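Local coordinates for protein putative sarcosine dimethylglycine methyltransferase (Galdieria sulphuraria, PDB 2O57) that is of unproven function but probably transfers methyl groups from S-adenosylmethionine to sarcosine or dimethylglycine, at residues 87-92 against 109-114; 140-145 against 166-171; 189-194 against 283-288; 229-234 against 287-292. All blocks are in the same frame, centred on the assembly; numbering follows the deposited sequence.

Contacts 1, 3 and 4 reach one mixed sheet whose strand order, 3-2-1-4-5-7-6, is that of a class I methyltransferase. Contact 1 pairs strands 85-89 and 107-112 in the parallel half; contacts 3 and 4 join strand 284-293 to strands 181-190 and 226-233, share Gly-287 and Gly-288, and have centres about 12 Å apart. Contact 2 connects the two halves: Phe-141 CZ lies 3.5 Å from Gly-90 N in contact 1, and Phe-170 CE1 lies 3.8 Å from Phe-291 CZ in contact 4. The glycine-rich turn of contact 1 is probably part of the cofactor site, as in related methyltransferases, and the centre of contact 3 lies about 24 Å from that of contact 1.

Contact 1: 87-92 against 109-114; sequences LDLGAG and DCLNIA
Asp-88 is bonded to the neighbouring strand through both its backbone groups: its N donates to Asp-109 O at 2.8 Å, and its O receives Leu-111 N at 2.9 Å in an almost straight bond (178°). Leu-111 O then takes Gly-90 N at 2.9 Å and, weakly, Ala-91 N, which ties the chain as it leaves the strand. Beyond the ladder a side chain takes over. Asn-112, with CG anti to its backbone N (chi1 -162°), carries OD1 to Gly-92 N at 3.2 Å; the N-H comes down on the amide from above its plane, and ND2 is bonded to Gln-117, which leaves the amide held at both ends. Packing differs on the two faces of the sheet. On one, Ala-91 CB presses against Cys-110 CB at 3.4 Å, tighter than usual for two carbons. On the other, Leu-89 and Leu-111 lie side by side with their CD2 methyls 3.8 Å apart, and Leu-87 CD1 reaches Leu-111 CB. Gly-90 has backbone angles that call for glycine. A glycine-rich turn between strand and helix in a beta-alpha-beta unit is characteristic of the Rossmann-like fold; in methyltransferases of this class such a turn usually binds S-adenosylmethionine, as it probably does here.

Contact 2: 140-145 against 166-171; sequences SFLEIP and KLKVFQ
Leu-142 reaches across to the helix with one branch: CD2 sits 3.8 Å from Lys-168 CB and 3.8 Å from Val-169 CG2, straddling two successive helix residues whose side chains it meets at a slant. Its CG stands anti to the carbonyl carbon (chi1 -55°), which turns the branch toward the helix. Lys-168 answers with its aliphatic chain. Bent at chi2 (56°), it folds beside the Leu-142 carbonyl, bringing CE to 3.2 Å from Leu-142 O, while NZ goes on to a long, weak ion pair with Glu-172. Val-169 uses CG2 again against Phe-141 CB at 4.3 Å; its CG1 approaches the Phe-141 ring obliquely, and the ring itself leads off toward Leu-89. Residues 140-145 belong to the loop between strands 134-138 and 151-157 of the Rossmann-like sheet, and this contact sets them against the start of helix 166-176. A type I turn shapes the segment, Glu-143 N bonding to Ser-140 O, reinforced by an ST turn in which Leu-142 N donates to Ser-140 OG at 3.0 Å. Glu-172, one turn beyond Lys-168, also accepts from Ile-144 N and ties the loop to the same helix.

Contact 3: 189-194 against 283-288; sequences MKEDGI and KLTWGG
The carboxylate of Glu-191 lies against Thr-285, the two side chains crossing at about a right angle: OE2 is 3.5 Å from Thr-285 CB, and CD 4.0 Å from its CG2. A bend at chi2 (-88°) folds the acid back over the strand. One water donates to both Glu-191 OE2, at 2.9 Å, and Leu-284 O, while OE1 forms a salt bridge with Arg-218 of the second subunit. With alanine at Glu-191, that arginine would probably lose its acidic mate and the water one of its acceptors, and Thr-285 would be uncovered. Strands 181-190 and 284-293 of the methyltransferase sheet pair antiparallel here. Met-189 and Thr-285 exchange two backbone bonds, each 2.8 Å, and Glu-191 N extends the ladder to Lys-283 O. Met-189, a selenomethionine, sends its side chain along the partner strand until CE touches Gly-287 CA at 3.6 Å; a CB on that glycine would collide with SE. Past the ladder, a type II turn from Glu-191 to Ile-194, with Gly-193 at angles that suit glycine, brings Ile-194 CG1 to 3.8 Å from Lys-283 O. Thr-285 turns its OG1 to Ser-233 OG on the next strand, and Lys-190 NZ pairs with Asp-210.

Contact 4: 229-234 against 287-292; sequences LRTFSR and GGMLFR
Strands 229-233 and 287-292 run antiparallel, their axes 4.6 Å apart at an angle of 175°. Phe-232 and Gly-288 are bonded both ways, Gly-288 N to Phe-232 O at 2.9 Å and Phe-232 N to Gly-288 O. At the other end the register slips: Leu-229 N gives to Leu-290 O at 2.8 Å and Leu-290 N to Arg-230 O at 3.1 Å, so two residues face one in a classic beta bulge. Leu-229 turns toward the partner strand, its CD2 4.1 Å from Arg-292 CB. Cutting Leu-229 back to alanine is likely to bare Arg-292 CB and leave a gap beside the bulge. Arg-230 and Leu-290 lie side by side; Leu-290 CD2 sits 3.9 Å above one face of the guanidinium, near its rim, while NH1 pairs with Glu-73 and NH2 with Asp-236 of the second subunit. The Phe-232 ring presents its edge to the Gly-288 carbonyl. On the opposite face Thr-231 CG2 packs against the selenomethionine methyl, Met-289 CE. Residues 231-233 pair antiparallel with a strand of the second subunit, so the sheet continues through the dimer. Strand 284-293, inserted antiparallel between 181-190 and 226-233, marks the class I methyltransferase fold.

Contact 1: 87-92 against 109-114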
# COMPACT_ATOMS: atom_id res chain seq x y z
N LEU A 87 -18.66 -10.04 -4.52
CA LEU A 87 -19.26 -10.26 -3.23
C LEU A 87 -18.71 -9.23 -2.25
O LEU A 87 -17.46 -9.09 -2.09
CB LEU A 87 -18.93 -11.69 -2.77
CG LEU A 87 -19.33 -12.04 -1.35
CD1 LEU A 87 -20.89 -11.93 -1.15
CD2 LEU A 87 -18.76 -13.38 -0.91
N ASP A 88 -19.60 -8.47 -1.61
CA ASP A 88 -19.14 -7.48 -0.63
C ASP A 88 -19.40 -8.05 0.76
O ASP A 88 -20.55 -8.16 1.19
CB ASP A 88 -19.81 -6.11 -0.80
CG ASP A 88 -19.27 -5.05 0.18
OD1 ASP A 88 -18.60 -5.37 1.21
OD2 ASP A 88 -19.54 -3.87 -0.08
N LEU A 89 -18.31 -8.41 1.46
CA LEU A 89 -18.38 -8.99 2.79
C LEU A 89 -18.37 -7.87 3.83
O LEU A 89 -17.36 -7.18 4.02
CB LEU A 89 -17.23 -9.99 2.99
CG LEU A 89 -17.28 -11.32 2.23
CD1 LEU A 89 -16.05 -12.14 2.54
CD2 LEU A 89 -18.52 -12.16 2.65
N GLY A 90 -19.49 -7.67 4.49
CA GLY A 90 -19.62 -6.62 5.50
C GLY A 90 -20.06 -5.34 4.83
O GLY A 90 -19.53 -4.27 5.10
N ALA A 91 -21.05 -5.45 3.95
CA ALA A 91 -21.40 -4.35 3.06
C ALA A 91 -22.02 -3.07 3.70
O ALA A 91 -22.13 -2.04 3.04
CB ALA A 91 -22.30 -4.90 1.96
N GLY A 92 -22.47 -3.15 4.95
CA GLY A 92 -23.07 -2.01 5.66
C GLY A 92 -24.31 -1.57 4.92
O GLY A 92 -25.17 -2.38 4.60
N ASP A 109 -23.16 -8.79 -4.91
CA ASP A 109 -23.99 -9.34 -3.85
C ASP A 109 -23.40 -8.86 -2.52
O ASP A 109 -22.21 -9.06 -2.26
CB ASP A 109 -23.97 -10.86 -3.86
CG ASP A 109 -24.64 -11.45 -5.09
OD1 ASP A 109 -25.48 -10.79 -5.72
OD2 ASP A 109 -24.36 -12.60 -5.40
N CYS A 110 -24.25 -8.26 -1.68
CA CYS A 110 -23.81 -7.79 -0.37
C CYS A 110 -24.16 -8.85 0.66
O CYS A 110 -25.29 -9.40 0.63
CB CYS A 110 -24.52 -6.45 -0.02
SG CYS A 110 -24.13 -5.09 -1.08
N LEU A 111 -23.22 -9.18 1.54
CA LEU A 111 -23.49 -10.06 2.66
C LEU A 111 -23.26 -9.28 3.93
O LEU A 111 -22.19 -8.71 4.13
CB LEU A 111 -22.62 -11.33 2.65
CG LEU A 111 -22.99 -12.38 3.70
CD1 LEU A 111 -24.35 -12.98 3.40
CD2 LEU A 111 -21.91 -13.49 3.67
N ASN A 112 -24.27 -9.23 4.79
CA ASN A 112 -24.17 -8.39 5.96
C ASN A 112 -25.02 -8.99 7.08
O ASN A 112 -26.11 -9.52 6.80
CB ASN A 112 -24.66 -6.99 5.58
CG ASN A 112 -24.22 -5.91 6.54
OD1 ASN A 112 -23.02 -5.71 6.76
ND2 ASN A 112 -25.17 -5.13 7.04
N ILE A 113 -24.53 -8.87 8.31
CA ILE A 113 -25.17 -9.48 9.47
C ILE A 113 -26.26 -8.60 10.09
O ILE A 113 -27.05 -9.09 10.86
CB ILE A 113 -24.13 -9.92 10.56
CG1 ILE A 113 -24.69 -11.00 11.50
CG2 ILE A 113 -23.56 -8.73 11.36
CD1 ILE A 113 -24.92 -12.40 10.86
N ALA A 114 -26.30 -7.31 9.75
CA ALA A 114 -27.20 -6.39 10.42
C ALA A 114 -28.46 -6.19 9.57
O ALA A 114 -28.41 -5.55 8.52
CB ALA A 114 -26.49 -5.07 10.70

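Contact 2: 140-145 against 166-171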
# COMPACT_ATOMS: atom_id res chain seq x y z
N SER A 140 -23.48 -14.74 7.53
CA SER A 140 -22.21 -14.78 8.23
C SER A 140 -21.09 -15.12 7.24
O SER A 140 -21.32 -15.92 6.34
CB SER A 140 -22.31 -15.87 9.28
OG SER A 140 -21.04 -16.23 9.79
N PHE A 141 -19.88 -14.55 7.45
CA PHE A 141 -18.70 -14.90 6.64
C PHE A 141 -18.25 -16.33 6.90
O PHE A 141 -17.46 -16.86 6.12
CB PHE A 141 -17.47 -14.03 6.95
CG PHE A 141 -17.71 -12.55 6.96
CD1 PHE A 141 -18.87 -11.99 6.44
CD2 PHE A 141 -16.71 -11.70 7.48
CE1 PHE A 141 -19.07 -10.61 6.43
CE2 PHE A 141 -16.89 -10.33 7.49
CZ PHE A 141 -18.08 -9.77 6.97
N LEU A 142 -18.71 -16.92 8.01
CA LEU A 142 -18.37 -18.31 8.35
C LEU A 142 -19.22 -19.29 7.54
O LEU A 142 -18.88 -20.46 7.41
CB LEU A 142 -18.52 -18.55 9.85
CG LEU A 142 -17.73 -17.59 10.75
CD1 LEU A 142 -17.91 -17.89 12.26
CD2 LEU A 142 -16.26 -17.61 10.38
N GLU A 143 -20.31 -18.79 6.95
CA GLU A 143 -21.19 -19.61 6.15
C GLU A 143 -21.80 -18.79 5.02
O GLU A 143 -23.00 -18.45 5.02
CB GLU A 143 -22.28 -20.21 7.05
CG GLU A 143 -22.80 -21.56 6.58
CD GLU A 143 -23.84 -22.15 7.54
OE1 GLU A 143 -25.01 -22.31 7.10
OE2 GLU A 143 -23.50 -22.42 8.73
N ILE A 144 -20.97 -18.45 4.04
CA ILE A 144 -21.42 -17.60 2.96
C ILE A 144 -22.51 -18.37 2.21
O ILE A 144 -22.27 -19.50 1.76
CB ILE A 144 -20.25 -17.16 2.04
CG1 ILE A 144 -19.16 -16.43 2.87
CG2 ILE A 144 -20.79 -16.32 0.90
CD1 ILE A 144 -17.87 -16.02 2.04
N PRO A 145 -23.74 -17.80 2.15
CA PRO A 145 -24.89 -18.55 1.63
C PRO A 145 -24.87 -18.53 0.11
O PRO A 145 -25.77 -17.96 -0.50
CB PRO A 145 -26.09 -17.76 2.19
CG PRO A 145 -25.61 -16.31 2.21
CD PRO A 145 -24.11 -16.42 2.56
N LYS A 166 -10.99 -16.60 11.98
CA LYS A 166 -10.36 -16.06 10.77
C LYS A 166 -10.02 -17.14 9.75
O LYS A 166 -10.13 -16.90 8.55
CB LYS A 166 -9.11 -15.22 11.09
CG LYS A 166 -9.31 -14.04 12.07
CD LYS A 166 -9.81 -12.78 11.41
CE LYS A 166 -9.63 -11.55 12.33
NZ LYS A 166 -10.51 -11.63 13.52
N LEU A 167 -9.60 -18.33 10.20
CA LEU A 167 -9.34 -19.42 9.26
C LEU A 167 -10.62 -19.76 8.47
O LEU A 167 -10.59 -19.91 7.27
CB LEU A 167 -8.77 -20.69 9.92
CG LEU A 167 -8.51 -21.89 8.98
CD1 LEU A 167 -7.58 -21.54 7.78
CD2 LEU A 167 -8.06 -23.21 9.69
N LYS A 168 -11.73 -19.95 9.16
CA LYS A 168 -12.99 -20.24 8.47
C LYS A 168 -13.42 -19.14 7.47
O LYS A 168 -13.88 -19.46 6.37
CB LYS A 168 -14.10 -20.55 9.49
CG LYS A 168 -15.42 -21.02 8.88
CD LYS A 168 -15.24 -22.25 7.98
CE LYS A 168 -16.63 -22.73 7.54
NZ LYS A 168 -16.51 -23.84 6.58
N VAL A 169 -13.23 -17.86 7.84
CA VAL A 169 -13.43 -16.71 6.93
C VAL A 169 -12.65 -16.90 5.64
O VAL A 169 -13.21 -16.87 4.55
CB VAL A 169 -13.02 -15.36 7.59
CG1 VAL A 169 -13.20 -14.17 6.62
CG2 VAL A 169 -13.82 -15.13 8.88
N PHE A 170 -11.35 -17.12 5.76
CA PHE A 170 -10.53 -17.31 4.57
C PHE A 170 -10.89 -18.59 3.80
O PHE A 170 -10.83 -18.59 2.58
CB PHE A 170 -9.03 -17.24 4.92
CG PHE A 170 -8.51 -15.82 5.04
CD1 PHE A 170 -8.15 -15.09 3.89
CD2 PHE A 170 -8.36 -15.24 6.29
CE1 PHE A 170 -7.71 -13.76 4.00
CE2 PHE A 170 -7.88 -13.94 6.43
CZ PHE A 170 -7.56 -13.18 5.27
N GLN A 171 -11.32 -19.66 4.49
CA GLN A 171 -11.74 -20.88 3.79
C GLN A 171 -12.99 -20.59 2.92
O GLN A 171 -13.12 -21.10 1.79
CB GLN A 171 -12.03 -22.02 4.78
CG GLN A 171 -10.76 -22.66 5.36
CD GLN A 171 -11.04 -23.65 6.46
OE1 GLN A 171 -12.04 -23.54 7.16
NE2 GLN A 171 -10.16 -24.62 6.63

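Contact 3: 189-194 against 283-288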
# COMPACT_ATOMS: atom_id res chain seq x y z
N MSE A 189 -5.82 -3.45 12.20
CA MSE A 189 -5.08 -4.63 12.65
C MSE A 189 -3.98 -4.29 13.64
O MSE A 189 -3.75 -3.13 13.92
CB MSE A 189 -4.54 -5.48 11.46
CG MSE A 189 -4.04 -4.80 10.22
SE MSE A 189 -3.71 -6.19 8.76
CE MSE A 189 -5.16 -6.27 7.72
N LYS A 190 -3.37 -5.32 14.22
CA LYS A 190 -2.15 -5.14 14.98
C LYS A 190 -0.96 -5.33 14.02
O LYS A 190 -1.06 -6.01 12.98
CB LYS A 190 -2.08 -6.09 16.20
CG LYS A 190 -1.90 -7.60 15.86
CD LYS A 190 -1.85 -8.50 17.15
CE LYS A 190 -1.06 -9.78 16.87
NZ LYS A 190 -1.21 -10.81 17.96
N GLU A 191 0.15 -4.68 14.36
CA GLU A 191 1.42 -4.92 13.66
C GLU A 191 1.90 -6.35 13.90
O GLU A 191 1.75 -6.88 15.02
CB GLU A 191 2.47 -3.90 14.13
CG GLU A 191 2.14 -2.49 13.69
CD GLU A 191 2.70 -2.18 12.32
OE1 GLU A 191 3.28 -3.11 11.70
OE2 GLU A 191 2.58 -1.02 11.87
N ASP A 192 2.47 -6.98 12.87
CA ASP A 192 3.13 -8.30 13.02
C ASP A 192 4.11 -8.25 14.18
O ASP A 192 4.85 -7.28 14.33
CB ASP A 192 3.93 -8.72 11.78
CG ASP A 192 3.08 -8.92 10.53
OD1 ASP A 192 1.91 -9.33 10.61
OD2 ASP A 192 3.62 -8.67 9.43
N GLY A 193 4.12 -9.30 14.99
CA GLY A 193 5.06 -9.41 16.13
C GLY A 193 4.59 -8.77 17.43
O GLY A 193 5.29 -8.81 18.42
N ILE A 194 3.39 -8.19 17.42
CA ILE A 194 2.80 -7.61 18.63
C ILE A 194 2.00 -8.71 19.33
O ILE A 194 1.09 -9.29 18.73
CB ILE A 194 1.97 -6.33 18.33
CG1 ILE A 194 2.88 -5.10 18.20
CG2 ILE A 194 0.96 -6.00 19.47
CD1 ILE A 194 3.83 -5.09 17.07
N LYS A 283 2.00 -0.17 17.63
CA LYS A 283 1.38 -1.47 17.91
C LYS A 283 0.27 -1.85 16.91
O LYS A 283 0.03 -3.01 16.69
CB LYS A 283 0.78 -1.53 19.31
CG LYS A 283 1.80 -1.24 20.44
CD LYS A 283 1.20 -1.62 21.76
CE LYS A 283 2.21 -1.49 22.88
NZ LYS A 283 1.77 -0.36 23.76
N LEU A 284 -0.41 -0.85 16.38
CA LEU A 284 -1.61 -1.05 15.56
C LEU A 284 -1.44 -0.39 14.21
O LEU A 284 -0.73 0.61 14.08
CB LEU A 284 -2.84 -0.48 16.25
CG LEU A 284 -3.12 -0.98 17.68
CD1 LEU A 284 -4.38 -0.26 18.23
CD2 LEU A 284 -3.36 -2.47 17.69
N THR A 285 -2.12 -0.93 13.22
CA THR A 285 -2.08 -0.33 11.88
C THR A 285 -3.39 -0.52 11.12
O THR A 285 -4.29 -1.18 11.60
CB THR A 285 -0.86 -0.86 11.04
OG1 THR A 285 -0.73 -0.11 9.84
CG2 THR A 285 -0.98 -2.36 10.68
N TRP A 286 -3.50 0.10 9.95
CA TRP A 286 -4.63 -0.18 9.08
C TRP A 286 -4.04 -0.89 7.89
O TRP A 286 -3.23 -0.32 7.17
CB TRP A 286 -5.35 1.12 8.66
CG TRP A 286 -6.52 0.88 7.71
CD1 TRP A 286 -7.61 0.05 7.92
CD2 TRP A 286 -6.71 1.47 6.43
NE1 TRP A 286 -8.43 0.07 6.83
CE2 TRP A 286 -7.93 0.96 5.91
CE3 TRP A 286 -5.97 2.39 5.68
CZ2 TRP A 286 -8.43 1.34 4.66
CZ3 TRP A 286 -6.48 2.78 4.42
CH2 TRP A 286 -7.70 2.24 3.93
N GLY A 287 -4.44 -2.15 7.70
CA GLY A 287 -3.85 -3.04 6.70
C GLY A 287 -4.70 -3.12 5.46
O GLY A 287 -5.91 -2.94 5.52
N GLY A 288 -4.07 -3.37 4.32
CA GLY A 288 -4.80 -3.58 3.07
C GLY A 288 -4.11 -4.73 2.36
O GLY A 288 -2.88 -4.85 2.43
O HOH W 1 1.90 0.96 13.92

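Contact 4: 229-234 against 287-292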
# COMPACT_ATOMS: atom_id res chain seq x y z
N LEU A 229 -0.93 -11.04 -3.39
CA LEU A 229 -0.41 -10.24 -4.51
C LEU A 229 0.33 -9.01 -4.04
O LEU A 229 1.38 -8.68 -4.59
CB LEU A 229 -1.54 -9.77 -5.41
CG LEU A 229 -2.40 -10.82 -6.14
CD1 LEU A 229 -3.43 -10.13 -7.07
CD2 LEU A 229 -1.54 -11.79 -6.95
N ARG A 230 -0.22 -8.34 -3.03
CA ARG A 230 0.35 -7.12 -2.47
C ARG A 230 -0.26 -6.80 -1.11
O ARG A 230 -1.41 -7.20 -0.83
CB ARG A 230 0.14 -5.95 -3.44
CG ARG A 230 -1.33 -5.62 -3.77
CD ARG A 230 -1.48 -4.63 -4.91
NE ARG A 230 -1.43 -5.32 -6.21
CZ ARG A 230 -2.18 -5.01 -7.27
NH1 ARG A 230 -3.04 -3.98 -7.25
NH2 ARG A 230 -2.07 -5.72 -8.38
N THR A 231 0.49 -6.07 -0.28
CA THR A 231 0.02 -5.61 1.02
C THR A 231 0.42 -4.15 1.30
O THR A 231 1.37 -3.60 0.67
CB THR A 231 0.50 -6.52 2.18
OG1 THR A 231 1.92 -6.46 2.32
CG2 THR A 231 0.11 -7.98 1.94
N PHE A 232 -0.32 -3.54 2.23
CA PHE A 232 -0.22 -2.14 2.55
C PHE A 232 -0.42 -2.03 4.05
O PHE A 232 -1.27 -2.72 4.63
CB PHE A 232 -1.35 -1.34 1.83
CG PHE A 232 -1.38 -1.52 0.32
CD1 PHE A 232 -0.75 -0.62 -0.53
CD2 PHE A 232 -2.07 -2.59 -0.25
CE1 PHE A 232 -0.77 -0.80 -1.94
CE2 PHE A 232 -2.08 -2.79 -1.64
CZ PHE A 232 -1.44 -1.89 -2.48
N SER A 233 0.39 -1.20 4.69
CA SER A 233 0.23 -0.92 6.13
C SER A 233 0.26 0.59 6.23
O SER A 233 1.24 1.22 5.79
CB SER A 233 1.34 -1.59 6.94
OG SER A 233 1.33 -1.15 8.30
N ARG A 234 -0.82 1.16 6.74
CA ARG A 234 -0.92 2.61 6.84
C ARG A 234 -1.25 2.99 8.28
O ARG A 234 -2.42 3.32 8.55
CB ARG A 234 -2.01 3.12 5.90
CG ARG A 234 -1.71 2.83 4.41
CD ARG A 234 -2.88 3.28 3.55
NE ARG A 234 -2.77 2.88 2.14
CZ ARG A 234 -2.26 3.67 1.20
NH1 ARG A 234 -1.80 4.91 1.50
NH2 ARG A 234 -2.24 3.22 -0.06
N GLY A 287 -4.44 -2.15 7.70
CA GLY A 287 -3.85 -3.04 6.70
C GLY A 287 -4.70 -3.12 5.46
O GLY A 287 -5.91 -2.94 5.52
N GLY A 288 -4.07 -3.37 4.32
CA GLY A 288 -4.80 -3.58 3.07
C GLY A 288 -4.11 -4.73 2.36
O GLY A 288 -2.88 -4.85 2.43
N MSE A 289 -4.88 -5.59 1.68
CA MSE A 289 -4.29 -6.72 0.97
C MSE A 289 -5.09 -7.13 -0.27
O MSE A 289 -6.29 -6.99 -0.29
CB MSE A 289 -4.19 -7.96 1.85
CG MSE A 289 -3.77 -7.66 3.29
SE MSE A 289 -3.83 -9.14 4.52
CE MSE A 289 -2.30 -10.20 3.86
N LEU A 290 -4.40 -7.66 -1.27
CA LEU A 290 -5.07 -8.29 -2.39
C LEU A 290 -4.53 -9.70 -2.54
O LEU A 290 -3.32 -9.96 -2.40
CB LEU A 290 -4.87 -7.52 -3.68
CG LEU A 290 -5.84 -6.36 -3.93
CD1 LEU A 290 -5.32 -5.08 -3.13
CD2 LEU A 290 -5.76 -6.15 -5.40
N PHE A 291 -5.45 -10.61 -2.81
CA PHE A 291 -5.13 -12.02 -2.97
C PHE A 291 -5.67 -12.49 -4.29
O PHE A 291 -6.62 -11.90 -4.82
CB PHE A 291 -5.83 -12.86 -1.90
CG PHE A 291 -5.57 -12.43 -0.48
CD1 PHE A 291 -4.45 -12.89 0.21
CD2 PHE A 291 -6.47 -11.60 0.18
CE1 PHE A 291 -4.22 -12.51 1.54
CE2 PHE A 291 -6.27 -11.23 1.51
CZ PHE A 291 -5.14 -11.69 2.19
N ARG A 292 -5.08 -13.55 -4.83
CA ARG A 292 -5.71 -14.24 -5.95
C ARG A 292 -5.85 -15.73 -5.63
O ARG A 292 -4.97 -16.32 -5.01
CB ARG A 292 -4.92 -14.03 -7.25
CG ARG A 292 -5.62 -14.61 -8.48
CD ARG A 292 -4.82 -14.50 -9.78
NE ARG A 292 -4.59 -13.14 -10.27
CZ ARG A 292 -5.43 -12.39 -11.01
NH1 ARG A 292 -6.67 -12.81 -11.34
NH2 ARG A 292 -5.02 -11.20 -11.40